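Local coordinates for protein SusD homolog (Bacteroides thetaiotaomicron, PDB 3SGH) that probably binds glycans at the cell surface as a SusD-like outer membrane lipoprotein, at residues 427-432 / 453-458. Residues are numbered along the deposited sequence; the frame is centred on the assembly and turned at random.
Sequences ADFRRT and GQRRLR
Arg430 and Arg455 run past each other in opposite directions, each reaching a backbone carbonyl of the other, and so tie helix 424-432 to the irregular loop ahead of helix 461-466 in the alpha-alpha superhelix of this SusD-like protein. CG of Arg430 packs against the centre of one face of the Arg455 guanidinium, 3.8 Å from its CZ. The two guanidinium planes are turned 79° apart, and the like charges stay separate, with Arg430 NE 6.1 Å from Arg455 NH2. A bend at chi3 (-72°) turns the Arg430 head so that NH1 meets the carbonyl O of Arg455 at 2.9 Å; the acceptor lies close to the guanidinium plane, while NH1 stands about 41° out of the carbonyl plane. NH2 of the same head goes to Ser118 O. In return, Arg455 NH2 gives only a weak bond to Arg430 O, 3.3 Å long. The stronger hold on Arg455 is a salt bridge from NE to Asp488. Cutting Arg430 back to an alanine would probably leave Arg455 O without this donor and open a gap where CG packs on the guanidinium face. Phe429 crosses Arg455 at about a right angle, with CE2 at the guanidinium's edge, 3.8 Å from NH1. That same NH1 donates to a water at 3.0 Å, which in turn donates to Phe429 O at 2.8 Å.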
loop_
_atom_site.group_PDB
_atom_site.type_symbol
_atom_site.label_atom_id
_atom_site.label_comp_id
_atom_site.label_asym_id
_atom_site.label_seq_id
_atom_site.Cartn_x
_atom_site.Cartn_y
_atom_site.Cartn_z
ATOM N N ALA A 427 -3.063 -0.878 6.049
ATOM C CA ALA A 427 -4.065 -1.911 5.838
ATOM C C ALA A 427 -3.878 -3.084 6.804
ATOM O O ALA A 427 -4.836 -3.490 7.492
ATOM C CB ALA A 427 -4.069 -2.403 4.404
ATOM N N ASP A 428 -2.659 -3.605 6.905
ATOM C CA ASP A 428 -2.370 -4.728 7.841
ATOM C C ASP A 428 -2.579 -4.291 9.290
ATOM O O ASP A 428 -3.122 -5.062 10.119
ATOM C CB ASP A 428 -0.953 -5.329 7.633
ATOM C CG ASP A 428 -0.852 -6.229 6.376
ATOM O OD1 ASP A 428 -1.889 -6.462 5.693
ATOM O OD2 ASP A 428 0.266 -6.736 6.094
ATOM N N PHE A 429 -2.228 -3.065 9.633
ATOM C CA PHE A 429 -2.462 -2.600 10.994
ATOM C C PHE A 429 -4.003 -2.539 11.297
ATOM O O PHE A 429 -4.457 -2.975 12.356
ATOM C CB PHE A 429 -1.786 -1.273 11.272
ATOM C CG PHE A 429 -2.160 -0.700 12.636
ATOM C CD1 PHE A 429 -1.607 -1.224 13.793
ATOM C CD2 PHE A 429 -3.125 0.288 12.743
ATOM C CE1 PHE A 429 -1.987 -0.753 15.028
ATOM C CE2 PHE A 429 -3.525 0.782 13.983
ATOM C CZ PHE A 429 -2.942 0.252 15.137
ATOM N N ARG A 430 -4.775 -1.984 10.372
ATOM C CA ARG A 430 -6.216 -1.860 10.586
ATOM C C ARG A 430 -6.850 -3.246 10.655
ATOM O O ARG A 430 -7.829 -3.450 11.373
ATOM C CB ARG A 430 -6.865 -1.025 9.474
ATOM C CG ARG A 430 -6.618 0.452 9.643
ATOM C CD ARG A 430 -7.329 1.287 8.536
ATOM N NE ARG A 430 -6.678 1.116 7.261
ATOM C CZ ARG A 430 -7.237 1.346 6.075
ATOM N NH1 ARG A 430 -8.452 1.846 6.017
ATOM N NH2 ARG A 430 -6.567 1.080 4.950
ATOM N N ARG A 431 -6.236 -4.214 9.954
ATOM C CA ARG A 431 -6.803 -5.570 9.907
ATOM C C ARG A 431 -6.419 -6.417 11.123
ATOM O O ARG A 431 -7.225 -7.241 11.565
ATOM C CB ARG A 431 -6.382 -6.270 8.587
ATOM C CG ARG A 431 -6.967 -7.673 8.359
ATOM C CD ARG A 431 -6.661 -8.188 6.989
ATOM N NE ARG A 431 -5.225 -8.212 6.688
ATOM C CZ ARG A 431 -4.370 -9.184 7.031
ATOM N NH1 ARG A 431 -4.798 -10.253 7.679
ATOM N NH2 ARG A 431 -3.076 -9.068 6.733
ATOM N N THR A 432 -5.178 -6.263 11.623
ATOM C CA THR A 432 -4.607 -7.222 12.587
ATOM C C THR A 432 -3.963 -6.610 13.842
ATOM O O THR A 432 -3.690 -7.342 14.819
ATOM C CB THR A 432 -3.461 -8.062 11.950
ATOM O OG1 THR A 432 -2.329 -7.215 11.698
ATOM C CG2 THR A 432 -3.899 -8.707 10.638
ATOM N N GLY A 453 -5.719 5.100 15.530
ATOM C CA GLY A 453 -5.436 6.017 14.440
ATOM C C GLY A 453 -6.661 6.319 13.569
ATOM O O GLY A 453 -7.808 5.986 13.927
ATOM N N GLN A 454 -6.398 6.928 12.422
ATOM C CA GLN A 454 -7.425 7.174 11.408
ATOM C C GLN A 454 -7.795 5.845 10.789
ATOM O O GLN A 454 -6.942 5.031 10.551
ATOM C CB GLN A 454 -6.924 8.159 10.335
ATOM C CG GLN A 454 -7.986 8.445 9.275
ATOM C CD GLN A 454 -7.836 9.795 8.595
ATOM O OE1 GLN A 454 -7.100 10.688 9.077
ATOM N NE2 GLN A 454 -8.568 9.981 7.466
ATOM N N ARG A 455 -9.077 5.607 10.554
ATOM C CA ARG A 455 -9.562 4.286 10.179
ATOM C C ARG A 455 -9.951 4.204 8.678
ATOM O O ARG A 455 -9.991 3.114 8.112
ATOM C CB ARG A 455 -10.690 3.884 11.087
ATOM C CG ARG A 455 -10.349 3.916 12.553
ATOM C CD ARG A 455 -9.129 3.054 12.966
ATOM N NE ARG A 455 -9.346 1.626 12.704
ATOM C CZ ARG A 455 -8.459 0.646 12.914
ATOM N NH1 ARG A 455 -7.239 0.910 13.353
ATOM N NH2 ARG A 455 -8.780 -0.626 12.686
ATOM N N ARG A 456 -10.219 5.362 8.076
ATOM C CA ARG A 456 -10.609 5.487 6.670
ATOM C C ARG A 456 -10.550 6.946 6.209
ATOM O O ARG A 456 -10.513 7.865 7.028
ATOM C CB ARG A 456 -12.041 4.982 6.446
ATOM C CG ARG A 456 -13.142 5.825 7.031
ATOM C CD ARG A 456 -14.501 5.202 6.909
ATOM N NE ARG A 456 -15.078 5.481 5.588
ATOM C CZ ARG A 456 -15.776 6.576 5.297
ATOM N NH1 ARG A 456 -15.952 7.542 6.206
ATOM N NH2 ARG A 456 -16.275 6.735 4.074
ATOM N N LEU A 457 -10.566 7.144 4.896
ATOM C CA LEU A 457 -10.855 8.455 4.330
ATOM C C LEU A 457 -12.376 8.574 4.160
ATOM O O LEU A 457 -13.067 7.571 4.068
ATOM C CB LEU A 457 -10.133 8.625 2.988
ATOM C CG LEU A 457 -8.681 9.112 3.070
ATOM C CD1 LEU A 457 -7.824 8.301 4.030
ATOM C CD2 LEU A 457 -8.075 9.133 1.656
ATOM N N ARG A 458 -12.874 9.806 4.095
ATOM C CA ARG A 458 -14.278 10.087 3.965
ATOM C C ARG A 458 -14.662 10.219 2.496
ATOM O O ARG A 458 -13.791 10.401 1.624
ATOM C CB ARG A 458 -14.626 11.385 4.708
ATOM C CG ARG A 458 -14.517 11.269 6.218
ATOM C CD ARG A 458 -14.823 12.591 6.937
ATOM N NE ARG A 458 -13.713 13.538 6.706
ATOM C CZ ARG A 458 -13.720 14.532 5.824
ATOM N NH1 ARG A 458 -14.790 14.773 5.073
ATOM N NH2 ARG A 458 -12.646 15.294 5.667
HETATM O O HOH W 1 -6.282 -1.796 14.152
#